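PDB 5D8N: leucine aminopeptidase A1, chloroplastic from Solanum lycopersicum, which removes N-terminal amino acids, preferably leucine, from peptides as a magnesium-dependent homohexameric aminopeptidase, and takes part in wound signalling and insect defence. Local coordinates for residues K406-A411 and V523-R528; G427-N432 and G478-G483; A468-T473 and L487-D492. The protein carries 1 engineered substitution. All blocks are in the same frame, centred on the assembly; numbering follows the deposited sequence.

In the fold
All three contacts belong to the catalytic part of this M17 aminopeptidase. Contact 1 ties strand 406-411, inside the mixed eight-stranded sheet, to the C-terminal helix 519-527, and its two segments enclose the other contacts in sequence. Contact 2 begins on strand 426-429 of the same sheet; its centre is about 17 Å from that of contact 1. Contact 3 lies about 13 Å from contact 2, centre to centre. Contact 2 uses the first turn of helix 479-488, contact 3 the turn 488-491 toward its other end. Their segments interleave along the chain, in the order 427-432, 468-473, 478-483 and 487-492. Helix and turn together connect the sheet with the region around 468-473, close to the predicted active-site residue Arg389.

Contact 1. Residues K406-A411 and V523-R528; sequences KIIDLA and VEWVLR
Trp525, its CG anti to the backbone N (chi1 176°), projects its indole from the C-terminal helix toward strand 406-411, and Ile408 answers with its longer branch fully extended (chi2 178°), so that the two side chains meet head-on. The methyl CD1 of Ile408 ends over one face of the indole, 3.5 Å from the centroid of the six-membered ring and only 11° off the ring normal. This is a nearly vertical CH-pi contact. The same methyl approaches Trp525 CD2, at the ring fusion, to 3.5 Å, while Ile408 CG1 follows behind it, 3.9 Å from Trp525 CH2. Lys406, two residues earlier on the same side of the strand, meets the indole differently: its CB lies in the ring plane, 3.9 Å from Trp525 CZ2, and its extended aliphatic chain runs past the benzo edge. Face and edge are thus held by different side chains of one strand, which probably limits how far the ring can turn. No hydrogen bond passes between the two segments; the indole is held here by apolar packing.

The polar ends meet on helix 433-446, where one carboxylate, that of Glu438, forms a salt bridge with Lys406 NZ and accepts a weak hydrogen bond from Trp525 NE1. Leu435 of that helix and Leu297 of strand 293-305 also pack against the indole. Strand 406-411 itself runs parallel between strands 293-305 and 496-501, the backbone of Ile408 bonded to Ala296 and Val298 and that of Ile407 to Gln496 and Leu498, with helix 388-401 packed against Ile407.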
ATOM      1  N   LYS A 406      31.136  26.302 -19.814  1.00 21.20           N
ATOM      2  CA  LYS A 406      30.748  24.941 -19.470  1.00 21.10           C
ATOM      3  C   LYS A 406      30.199  24.930 -18.041  1.00 21.19           C
ATOM      4  O   LYS A 406      30.783  25.548 -17.142  1.00 20.31           O
ATOM      5  CB  LYS A 406      31.947  23.994 -19.582  1.00 23.05           C
ATOM      6  CG  LYS A 406      32.646  23.982 -20.940  1.00 23.33           C
ATOM      7  CD  LYS A 406      33.855  23.053 -20.945  1.00 25.46           C
ATOM      8  CE  LYS A 406      34.649  23.164 -22.247  1.00 26.91           C
ATOM      9  NZ  LYS A 406      35.824  22.246 -22.173  1.00 29.12           N
ATOM     10  N   ILE A 407      29.145  24.145 -17.830  1.00 20.90           N
ATOM     11  CA  ILE A 407      28.551  23.910 -16.517  1.00 21.29           C
ATOM     12  C   ILE A 407      28.489  22.411 -16.240  1.00 21.42           C
ATOM     13  O   ILE A 407      27.960  21.645 -17.046  1.00 20.76           O
ATOM     14  CB  ILE A 407      27.115  24.461 -16.459  1.00 21.17           C
ATOM     15  CG1 ILE A 407      27.095  25.954 -16.795  1.00 22.56           C
ATOM     16  CG2 ILE A 407      26.520  24.248 -15.081  1.00 23.01           C
ATOM     17  CD1 ILE A 407      25.702  26.509 -16.959  1.00 23.94           C
ATOM     18  N   ILE A 408      28.839  22.042 -15.017  1.00 19.54           N
ATOM     19  CA  ILE A 408      28.400  20.774 -14.448  1.00 19.20           C
ATOM     20  C   ILE A 408      27.548  21.022 -13.223  1.00 20.17           C
ATOM     21  O   ILE A 408      27.993  21.734 -12.313  1.00 19.77           O
ATOM     22  CB  ILE A 408      29.592  19.874 -14.060  1.00 19.94           C
ATOM     23  CG1 ILE A 408      30.444  19.543 -15.287  1.00 22.73           C
ATOM     24  CG2 ILE A 408      29.091  18.579 -13.401  1.00 20.26           C
ATOM     25  CD1 ILE A 408      31.657  18.692 -14.986  1.00 25.59           C
ATOM     26  N   ASP A 409      26.373  20.393 -13.152  1.00 19.78           N
ATOM     27  CA  ASP A 409      25.605  20.391 -11.913  1.00 19.34           C
ATOM     28  C   ASP A 409      25.607  19.003 -11.302  1.00 19.55           C
ATOM     29  O   ASP A 409      25.669  18.008 -12.012  1.00 19.24           O
ATOM     30  CB  ASP A 409      24.176  20.908 -12.079  1.00 19.58           C
ATOM     31  CG  ASP A 409      23.238  19.863 -12.647  1.00 20.89           C
ATOM     32  OD1 ASP A 409      22.819  18.944 -11.871  1.00 21.63           O
ATOM     33  OD2 ASP A 409      22.860  20.012 -13.837  1.00 19.25           O
ATOM     34  N   LEU A 410      25.641  18.969  -9.975  1.00 19.82           N
ATOM     35  CA  LEU A 410      25.496  17.736  -9.216  1.00 20.30           C
ATOM     36  C   LEU A 410      24.298  17.871  -8.306  1.00 18.96           C
ATOM     37  O   LEU A 410      24.159  18.842  -7.563  1.00 17.99           O
ATOM     38  CB  LEU A 410      26.736  17.469  -8.368  1.00 22.57           C
ATOM     39  CG  LEU A 410      27.936  16.914  -9.159  1.00 29.16           C
ATOM     40  CD1 LEU A 410      28.603  18.066  -9.874  1.00 35.85           C
ATOM     41  CD2 LEU A 410      28.934  16.253  -8.222  1.00 28.72           C
ATOM     42  N   ALA A 411      23.455  16.856  -8.352  1.00 18.79           N
ATOM     43  CA  ALA A 411      22.221  16.849  -7.572  1.00 22.34           C
ATOM     44  C   ALA A 411      21.777  15.414  -7.285  1.00 23.37           C
ATOM     45  O   ALA A 411      21.874  14.513  -8.137  1.00 22.05           O
ATOM     46  CB  ALA A 411      21.126  17.572  -8.329  1.00 21.69           C
ATOM     47  N   VAL A 523      37.466  18.223  -9.456  1.00 20.90           N
ATOM     48  CA  VAL A 523      38.804  18.785  -9.444  1.00 21.71           C
ATOM     49  C   VAL A 523      39.558  18.348 -10.700  1.00 22.56           C
ATOM     50  O   VAL A 523      40.211  19.185 -11.355  1.00 21.32           O
ATOM     51  CB  VAL A 523      39.587  18.422  -8.171  1.00 21.78           C
ATOM     52  CG1 VAL A 523      41.068  18.776  -8.316  1.00 20.56           C
ATOM     53  CG2 VAL A 523      38.972  19.129  -6.977  1.00 22.97           C
ATOM     54  N   GLU A 524      39.533  17.048 -10.989  1.00 21.17           N
ATOM     55  CA  GLU A 524      40.212  16.559 -12.189  1.00 22.64           C
ATOM     56  C   GLU A 524      39.662  17.255 -13.416  1.00 22.53           C
ATOM     57  O   GLU A 524      40.405  17.582 -14.338  1.00 22.75           O
ATOM     58  CB  GLU A 524      40.087  15.048 -12.362  1.00 24.83           C
ATOM     59  CG  GLU A 524      40.966  14.248 -11.406  1.00 30.62           C
ATOM     60  CD  GLU A 524      42.467  14.405 -11.665  1.00 35.96           C
ATOM     61  OE1 GLU A 524      42.863  14.675 -12.822  1.00 28.11           O
ATOM     62  OE2 GLU A 524      43.241  14.118 -10.725  1.00 45.48           O
ATOM     63  N   TRP A 525      38.347  17.421 -13.483  1.00 20.68           N
ATOM     64  CA  TRP A 525      37.754  18.030 -14.661  1.00 20.57           C
ATOM     65  C   TRP A 525      38.225  19.477 -14.832  1.00 21.32           C
ATOM     66  O   TRP A 525      38.520  19.929 -15.932  1.00 21.15           O
ATOM     67  CB  TRP A 525      36.224  17.993 -14.563  1.00 21.42           C
ATOM     68  CG  TRP A 525      35.530  18.680 -15.704  1.00 21.65           C
ATOM     69  CD1 TRP A 525      35.457  18.247 -16.999  1.00 22.40           C
ATOM     70  CD2 TRP A 525      34.882  19.949 -15.670  1.00 21.17           C
ATOM     71  NE1 TRP A 525      34.655  19.088 -17.727  1.00 22.63           N
ATOM     72  CE2 TRP A 525      34.343  20.171 -16.954  1.00 21.39           C
ATOM     73  CE3 TRP A 525      34.566  20.844 -14.642  1.00 21.95           C
ATOM     74  CZ2 TRP A 525      33.535  21.267 -17.244  1.00 21.54           C
ATOM     75  CZ3 TRP A 525      33.792  21.961 -14.936  1.00 21.30           C
ATOM     76  CH2 TRP A 525      33.257  22.140 -16.224  1.00 21.39           C
ATOM     77  N   VAL A 526      38.200  20.252 -13.754  1.00 24.01           N
ATOM     78  CA  VAL A 526      38.694  21.635 -13.803  1.00 23.09           C
ATOM     79  C   VAL A 526      40.139  21.696 -14.282  1.00 23.56           C
ATOM     80  O   VAL A 526      40.475  22.512 -15.140  1.00 24.65           O
ATOM     81  CB  VAL A 526      38.565  22.337 -12.425  1.00 22.90           C
ATOM     82  CG1 VAL A 526      39.311  23.658 -12.386  1.00 20.88           C
ATOM     83  CG2 VAL A 526      37.095  22.563 -12.119  1.00 21.53           C
ATOM     84  N   LEU A 527      40.976  20.826 -13.721  1.00 24.27           N
ATOM     85  CA  LEU A 527      42.391  20.793 -14.043  1.00 26.95           C
ATOM     86  C   LEU A 527      42.691  20.377 -15.475  1.00 31.20           C
ATOM     87  O   LEU A 527      43.687  20.813 -16.045  1.00 27.59           O
ATOM     88  CB  LEU A 527      43.116  19.831 -13.123  1.00 27.41           C
ATOM     89  CG  LEU A 527      43.287  20.388 -11.706  1.00 34.11           C
ATOM     90  CD1 LEU A 527      44.179  19.450 -10.908  1.00 41.06           C
ATOM     91  CD2 LEU A 527      43.888  21.775 -11.728  1.00 38.02           C
ATOM     92  N   ARG A 528      41.813  19.577 -16.073  1.00 32.05           N
ATOM     93  CA  ARG A 528      42.055  19.093 -17.424  1.00 34.97           C
ATOM     94  C   ARG A 528      41.482  20.086 -18.426  1.00 37.06           C
ATOM     95  O   ARG A 528      41.585  19.893 -19.620  1.00 41.02           O
ATOM     96  CB  ARG A 528      41.442  17.707 -17.615  1.00 39.65           C
ATOM     97  CG  ARG A 528      42.311  16.614 -16.993  1.00 49.59           C
ATOM     98  CD  ARG A 528      41.575  15.348 -16.533  1.00 54.79           C
ATOM     99  NE  ARG A 528      42.415  14.602 -15.587  1.00 58.62           N
ATOM    100  CZ  ARG A 528      43.392  13.758 -15.931  1.00 64.05           C
ATOM    101  NH1 ARG A 528      43.525  13.348 -17.191  1.00 61.04           N
ATOM    102  NH2 ARG A 528      44.223  13.287 -15.004  1.00 59.23           N
TER

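Contact 2. Residues G427-N432 and G478-G483; sequences GAFTPN and GGAITG
Apolar packing joins Phe429, at the end of strand 426-429, to the first turn of helix 479-488. The atoms at the far end of the phenyl ring do the touching: Phe429 CZ lies 3.8 Å from the methyl CB of Ala480, and Phe429 CE2 lies 4.0 Å from CG1 of Ile481. With CG anti to its own carbonyl carbon (chi1 -60°), the ring reaches from the strand to the helix backbone, where CE2 also comes within 3.9 Å of Ile481 CA.

The carbonyl oxygen of Ala480 lies over one face of the ring, 3.6 Å from Phe429 CZ. No hydrogen bond crosses between the two segments. Gly478 occupies the N-cap position, its O accepting from Thr482 N, and beyond the strand Thr430 OG1 accepts from Asn432 N at 2.9 Å in an ST turn.

Ile417 of helix 416-421 touches both Phe429 and Ala480, and Ala420 of a second subunit packs on Ile481. Phe429 links the central sheet to helix 479-488, a sheet-to-helix packing of the alpha/beta catalytic domain of M17 peptidases, with the Ala480 side chain about 8 Å from that of Arg389, a predicted active-site residue.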
ATOM      1  N   GLY A 427      24.600   8.895 -12.543  1.00 17.54           N
ATOM      2  CA  GLY A 427      24.182   9.065 -13.920  1.00 17.84           C
ATOM      3  C   GLY A 427      24.553  10.447 -14.433  1.00 18.30           C
ATOM      4  O   GLY A 427      24.245  11.450 -13.804  1.00 18.63           O
ATOM      5  N   ALA A 428      25.104  10.482 -15.641  1.00 18.36           N
ATOM      6  CA  ALA A 428      25.542  11.706 -16.286  1.00 17.80           C
ATOM      7  C   ALA A 428      24.661  11.938 -17.508  1.00 18.61           C
ATOM      8  O   ALA A 428      24.507  11.059 -18.368  1.00 18.59           O
ATOM      9  CB  ALA A 428      27.007  11.578 -16.714  1.00 17.79           C
ATOM     10  N   PHE A 429      24.141  13.156 -17.610  1.00 18.01           N
ATOM     11  CA  PHE A 429      23.255  13.532 -18.693  1.00 17.57           C
ATOM     12  C   PHE A 429      23.749  14.815 -19.338  1.00 18.19           C
ATOM     13  O   PHE A 429      23.955  15.800 -18.639  1.00 16.86           O
ATOM     14  CB  PHE A 429      21.841  13.795 -18.173  1.00 17.06           C
ATOM     15  CG  PHE A 429      21.209  12.605 -17.512  1.00 16.29           C
ATOM     16  CD1 PHE A 429      21.438  12.341 -16.186  1.00 15.54           C
ATOM     17  CD2 PHE A 429      20.252  11.874 -18.178  1.00 16.76           C
ATOM     18  CE1 PHE A 429      20.841  11.270 -15.564  1.00 15.43           C
ATOM     19  CE2 PHE A 429      19.656  10.790 -17.566  1.00 16.58           C
ATOM     20  CZ  PHE A 429      19.972  10.472 -16.262  1.00 15.95           C
ATOM     21  N   THR A 430      23.968  14.777 -20.652  1.00 18.18           N
ATOM     22  CA  THR A 430      24.383  15.986 -21.354  1.00 20.24           C
ATOM     23  C   THR A 430      23.979  15.940 -22.819  1.00 20.38           C
ATOM     24  O   THR A 430      24.027  14.887 -23.428  1.00 20.52           O
ATOM     25  CB  THR A 430      25.913  16.194 -21.247  1.00 20.23           C
ATOM     26  OG1 THR A 430      26.302  17.381 -21.939  1.00 20.81           O
ATOM     27  CG2 THR A 430      26.664  15.025 -21.838  1.00 19.78           C
ATOM     28  N   PRO A 431      23.585  17.092 -23.385  1.00 20.96           N
ATOM     29  CA  PRO A 431      23.464  17.229 -24.839  1.00 22.55           C
ATOM     30  C   PRO A 431      24.813  17.256 -25.547  1.00 23.87           C
ATOM     31  O   PRO A 431      24.869  17.202 -26.765  1.00 27.38           O
ATOM     32  CB  PRO A 431      22.753  18.578 -25.024  1.00 22.62           C
ATOM     33  CG  PRO A 431      22.201  18.935 -23.676  1.00 23.31           C
ATOM     34  CD  PRO A 431      23.125  18.300 -22.682  1.00 22.23           C
ATOM     35  N   ASN A 432      25.906  17.415 -24.807  1.00 24.02           N
ATOM     36  CA  ASN A 432      27.174  17.784 -25.408  1.00 23.87           C
ATOM     37  C   ASN A 432      28.160  16.605 -25.342  1.00 24.47           C
ATOM     38  O   ASN A 432      28.660  16.243 -24.261  1.00 25.52           O
ATOM     39  CB  ASN A 432      27.708  19.045 -24.691  1.00 24.88           C
ATOM     40  CG  ASN A 432      26.691  20.200 -24.648  1.00 28.64           C
ATOM     41  OD1 ASN A 432      26.091  20.518 -23.605  1.00 26.46           O
ATOM     42  ND2 ASN A 432      26.576  20.924 -25.771  1.00 29.00           N
ATOM     43  N   GLY A 478      11.487   6.416 -16.802  1.00 22.38           N
ATOM     44  CA  GLY A 478      12.258   7.480 -17.429  1.00 21.26           C
ATOM     45  C   GLY A 478      12.598   8.668 -16.536  1.00 19.20           C
ATOM     46  O   GLY A 478      12.971   9.717 -17.022  1.00 16.53           O
ATOM     47  N   GLY A 479      12.297   8.552 -15.251  1.00 19.95           N
ATOM     48  CA  GLY A 479      12.229   9.695 -14.334  1.00 19.35           C
ATOM     49  C   GLY A 479      13.545  10.456 -14.204  1.00 20.19           C
ATOM     50  O   GLY A 479      13.556  11.676 -14.042  1.00 20.04           O
ATOM     51  N   ALA A 480      14.665   9.755 -14.326  1.00 20.32           N
ATOM     52  CA  ALA A 480      15.961  10.424 -14.273  1.00 20.02           C
ATOM     53  C   ALA A 480      16.245  11.163 -15.564  1.00 18.22           C
ATOM     54  O   ALA A 480      16.865  12.216 -15.533  1.00 17.86           O
ATOM     55  CB  ALA A 480      17.071   9.426 -13.994  1.00 20.12           C
ATOM     56  N   ILE A 481      15.734  10.639 -16.673  1.00 17.28           N
ATOM     57  CA  ILE A 481      15.836  11.303 -17.950  1.00 17.09           C
ATOM     58  C   ILE A 481      14.981  12.573 -18.022  1.00 18.14           C
ATOM     59  O   ILE A 481      15.460  13.622 -18.476  1.00 17.41           O
ATOM     60  CB  ILE A 481      15.433  10.363 -19.088  1.00 17.40           C
ATOM     61  CG1 ILE A 481      16.392   9.177 -19.130  1.00 17.51           C
ATOM     62  CG2 ILE A 481      15.389  11.102 -20.418  1.00 18.17           C
ATOM     63  CD1 ILE A 481      15.952   8.074 -20.052  1.00 18.48           C
ATOM     64  N   THR A 482      13.710  12.483 -17.650  1.00 18.55           N
ATOM     65  CA  THR A 482      12.857  13.666 -17.679  1.00 19.08           C
ATOM     66  C   THR A 482      13.289  14.710 -16.639  1.00 20.19           C
ATOM     67  O   THR A 482      13.175  15.917 -16.857  1.00 21.16           O
ATOM     68  CB  THR A 482      11.374  13.328 -17.482  1.00 20.72           C
ATOM     69  OG1 THR A 482      11.200  12.529 -16.295  1.00 20.25           O
ATOM     70  CG2 THR A 482      10.821  12.601 -18.704  1.00 21.69           C
ATOM     71  N   GLY A 483      13.932  14.265 -15.564  1.00 19.54           N
ATOM     72  CA  GLY A 483      14.582  15.199 -14.647  1.00 20.09           C
ATOM     73  C   GLY A 483      15.650  16.005 -15.359  1.00 20.12           C
ATOM     74  O   GLY A 483      15.707  17.232 -15.246  1.00 20.02           O
TER

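Contact 3. Residues A468-T473 and L487-D492; sequences ADMINT and LKQFVD
Met470 reaches Gln489 and Phe490 from an unusual starting point, its CG wedged between the backbone N and the carbonyl carbon (chi1 71°), with the chain extended at chi2 and turning at chi3 (76°). The bend places sulfur and methyl against two consecutive residues. Met470 SD is 3.8 Å from Phe490 CZ and 5.0 Å from the centroid of that ring, 67° off the normal, an oblique Met-aromatic contact. The terminal methyl CE also touches Phe490 CZ, and it lies 3.9 Å from Gln489 OE1 and 4.0 Å from Gln489 CB, the two chains lying alongside in opposing senses. That amide oxygen has its hydrogen-bond partner outside the two segments, which leaves the methyl contact as packing.

Gln489 and Phe490 are the central residues of a type I turn from Lys488 to Val491, which presents both to Met470. Gln489 CB in turn lies 3.7 Å above the plane of the Phe490 ring, toward its rim. Replacing Met470 by an alanine would probably open a gap beside Phe490 CZ and strip the ring of its sulfur neighbour.

Met470 is itself held by backbone bonding to Glu380 of strand 378-380, whose Ile379 packs on Phe490. With no hydrogen bond between the segments, the contact depends on dispersion and on the polarisable sulfur, whose flexible thioether can fit closely against both the Phe490 ring and the Gln489 side chain.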
ATOM      1  N   ALA A 468       0.552  25.454 -17.473  1.00 21.33           N
ATOM      2  CA  ALA A 468       1.859  26.123 -17.440  1.00 20.81           C
ATOM      3  C   ALA A 468       2.729  25.671 -18.604  1.00 20.06           C
ATOM      4  O   ALA A 468       2.290  24.874 -19.414  1.00 19.98           O
ATOM      5  CB  ALA A 468       2.575  25.864 -16.104  1.00 21.84           C
ATOM      6  N   ASP A 469       3.966  26.157 -18.687  1.00 19.07           N
ATOM      7  CA  ASP A 469       4.899  25.685 -19.722  1.00 20.67           C
ATOM      8  C   ASP A 469       5.242  24.211 -19.516  1.00 21.40           C
ATOM      9  O   ASP A 469       5.592  23.542 -20.454  1.00 22.82           O
ATOM     10  CB  ASP A 469       6.196  26.524 -19.783  1.00 21.21           C
ATOM     11  CG  ASP A 469       5.968  27.963 -20.250  1.00 23.94           C
ATOM     12  OD1 ASP A 469       4.897  28.282 -20.812  1.00 22.02           O
ATOM     13  OD2 ASP A 469       6.757  28.834 -19.833  1.00 27.01           O
ATOM     14  N   MET A 470       5.318  23.752 -18.277  1.00 21.00           N
ATOM     15  CA  MET A 470       5.755  22.393 -18.008  1.00 20.59           C
ATOM     16  C   MET A 470       5.313  22.028 -16.617  1.00 20.62           C
ATOM     17  O   MET A 470       4.993  22.908 -15.814  1.00 20.88           O
ATOM     18  CB  MET A 470       7.266  22.251 -18.121  1.00 20.24           C
ATOM     19  CG  MET A 470       8.045  22.928 -16.988  1.00 21.65           C
ATOM     20  SD  MET A 470       9.793  23.276 -17.388  1.00 22.59           S
ATOM     21  CE  MET A 470       9.658  24.689 -18.458  1.00 24.84           C
ATOM     22  N   ILE A 471       5.317  20.724 -16.340  1.00 20.10           N
ATOM     23  CA  ILE A 471       5.193  20.240 -14.980  1.00 20.09           C
ATOM     24  C   ILE A 471       6.600  19.937 -14.463  1.00 21.07           C
ATOM     25  O   ILE A 471       7.525  19.851 -15.255  1.00 21.93           O
ATOM     26  CB  ILE A 471       4.313  18.975 -14.879  1.00 21.46           C
ATOM     27  CG1 ILE A 471       4.903  17.821 -15.693  1.00 21.41           C
ATOM     28  CG2 ILE A 471       2.877  19.277 -15.299  1.00 22.58           C
ATOM     29  CD1 ILE A 471       4.031  16.576 -15.746  1.00 22.42           C
ATOM     30  N   ASN A 472       6.742  19.689 -13.162  1.00 21.28           N
ATOM     31  CA  ASN A 472       8.044  19.422 -12.582  1.00 21.51           C
ATOM     32  C   ASN A 472       8.409  17.939 -12.474  1.00 22.95           C
ATOM     33  O   ASN A 472       9.590  17.600 -12.498  1.00 22.83           O
ATOM     34  CB  ASN A 472       8.227  20.148 -11.246  1.00 21.87           C
ATOM     35  CG  ASN A 472       7.534  19.448 -10.093  1.00 24.22           C
ATOM     36  OD1 ASN A 472       6.326  19.210 -10.130  1.00 25.62           O
ATOM     37  ND2 ASN A 472       8.261  19.262  -9.003  1.00 23.59           N
ATOM     38  N   THR A 473       7.433  17.051 -12.590  1.00 22.49           N
ATOM     39  CA  THR A 473       7.677  15.629 -12.398  1.00 26.32           C
ATOM     40  C   THR A 473       6.926  14.767 -13.398  1.00 23.22           C
ATOM     41  O   THR A 473       5.703  14.822 -13.486  1.00 21.70           O
ATOM     42  CB  THR A 473       7.198  15.221 -10.995  1.00 33.56           C
ATOM     43  OG1 THR A 473       7.932  15.976 -10.029  1.00 44.48           O
ATOM     44  CG2 THR A 473       7.451  13.763 -10.751  1.00 33.97           C
ATOM     45  N   LEU A 487      15.767  20.163 -16.429  1.00 18.83           N
ATOM     46  CA  LEU A 487      16.841  21.081 -16.133  1.00 18.60           C
ATOM     47  C   LEU A 487      17.355  21.781 -17.383  1.00 18.84           C
ATOM     48  O   LEU A 487      17.719  22.946 -17.333  1.00 17.97           O
ATOM     49  CB  LEU A 487      17.985  20.376 -15.431  1.00 17.66           C
ATOM     50  CG  LEU A 487      17.671  19.842 -14.041  1.00 21.66           C
ATOM     51  CD1 LEU A 487      18.863  19.034 -13.515  1.00 23.03           C
ATOM     52  CD2 LEU A 487      17.332  20.979 -13.088  1.00 22.48           C
ATOM     53  N   LYS A 488      17.350  21.071 -18.497  1.00 19.59           N
ATOM     54  CA  LYS A 488      17.776  21.614 -19.777  1.00 20.86           C
ATOM     55  C   LYS A 488      16.986  22.855 -20.186  1.00 22.85           C
ATOM     56  O   LYS A 488      17.488  23.670 -20.948  1.00 23.18           O
ATOM     57  CB  LYS A 488      17.605  20.546 -20.853  1.00 22.96           C
ATOM     58  CG  LYS A 488      18.118  20.917 -22.239  1.00 25.78           C
ATOM     59  CD  LYS A 488      18.057  19.708 -23.160  1.00 30.19           C
ATOM     60  CE  LYS A 488      18.442  20.007 -24.602  1.00 36.22           C
ATOM     61  NZ  LYS A 488      17.218  20.423 -25.336  1.00 50.54           N
ATOM     62  N   GLN A 489      15.746  22.980 -19.727  1.00 22.25           N
ATOM     63  CA  GLN A 489      14.903  24.107 -20.072  1.00 23.62           C
ATOM     64  C   GLN A 489      15.486  25.397 -19.509  1.00 22.12           C
ATOM     65  O   GLN A 489      14.995  26.483 -19.801  1.00 23.32           O
ATOM     66  CB  GLN A 489      13.486  23.915 -19.517  1.00 25.10           C
ATOM     67  CG  GLN A 489      12.676  22.820 -20.201  1.00 27.03           C
ATOM     68  CD  GLN A 489      12.174  23.243 -21.559  1.00 30.28           C
ATOM     69  OE1 GLN A 489      11.733  24.380 -21.758  1.00 34.86           O
ATOM     70  NE2 GLN A 489      12.348  22.373 -22.527  1.00 32.23           N
ATOM     71  N   PHE A 490      16.434  25.280 -18.595  1.00 20.20           N
ATOM     72  CA  PHE A 490      16.934  26.443 -17.880  1.00 21.22           C
ATOM     73  C   PHE A 490      18.396  26.728 -18.174  1.00 22.15           C
ATOM     74  O   PHE A 490      19.065  27.498 -17.459  1.00 23.65           O
ATOM     75  CB  PHE A 490      16.667  26.253 -16.390  1.00 21.57           C
ATOM     76  CG  PHE A 490      15.227  26.001 -16.096  1.00 20.89           C
ATOM     77  CD1 PHE A 490      14.308  27.044 -16.118  1.00 20.14           C
ATOM     78  CD2 PHE A 490      14.760  24.707 -15.967  1.00 20.02           C
ATOM     79  CE1 PHE A 490      12.959  26.786 -16.025  1.00 21.09           C
ATOM     80  CE2 PHE A 490      13.410  24.457 -15.783  1.00 19.93           C
ATOM     81  CZ  PHE A 490      12.498  25.492 -15.861  1.00 20.28           C
ATOM     82  N   VAL A 491      18.893  26.082 -19.220  1.00 20.90           N
ATOM     83  CA  VAL A 491      20.273  26.203 -19.620  1.00 22.74           C
ATOM     84  C   VAL A 491      20.311  26.801 -21.026  1.00 25.15           C
ATOM     85  O   VAL A 491      19.728  26.296 -21.987  1.00 24.88           O
ATOM     86  CB  VAL A 491      20.992  24.844 -19.630  1.00 23.34           C
ATOM     87  CG1 VAL A 491      22.407  24.975 -20.174  1.00 23.08           C
ATOM     88  CG2 VAL A 491      21.033  24.248 -18.232  1.00 24.08           C
ATOM     89  N   ASP A 492      21.092  27.852 -21.142  1.00 29.11           N
ATOM     90  CA  ASP A 492      21.356  28.494 -22.423  1.00 32.78           C
ATOM     91  C   ASP A 492      21.996  27.483 -23.354  1.00 32.07           C
ATOM     92  O   ASP A 492      23.021  26.873 -23.038  1.00 32.96           O
ATOM     93  CB  ASP A 492      22.345  29.615 -22.127  1.00 40.50           C
ATOM     94  CG  ASP A 492      22.469  30.605 -23.235  1.00 49.93           C
ATOM     95  OD1 ASP A 492      22.412  30.215 -24.423  1.00 50.91           O
ATOM     96  OD2 ASP A 492      22.672  31.777 -22.852  1.00 60.98           O
TER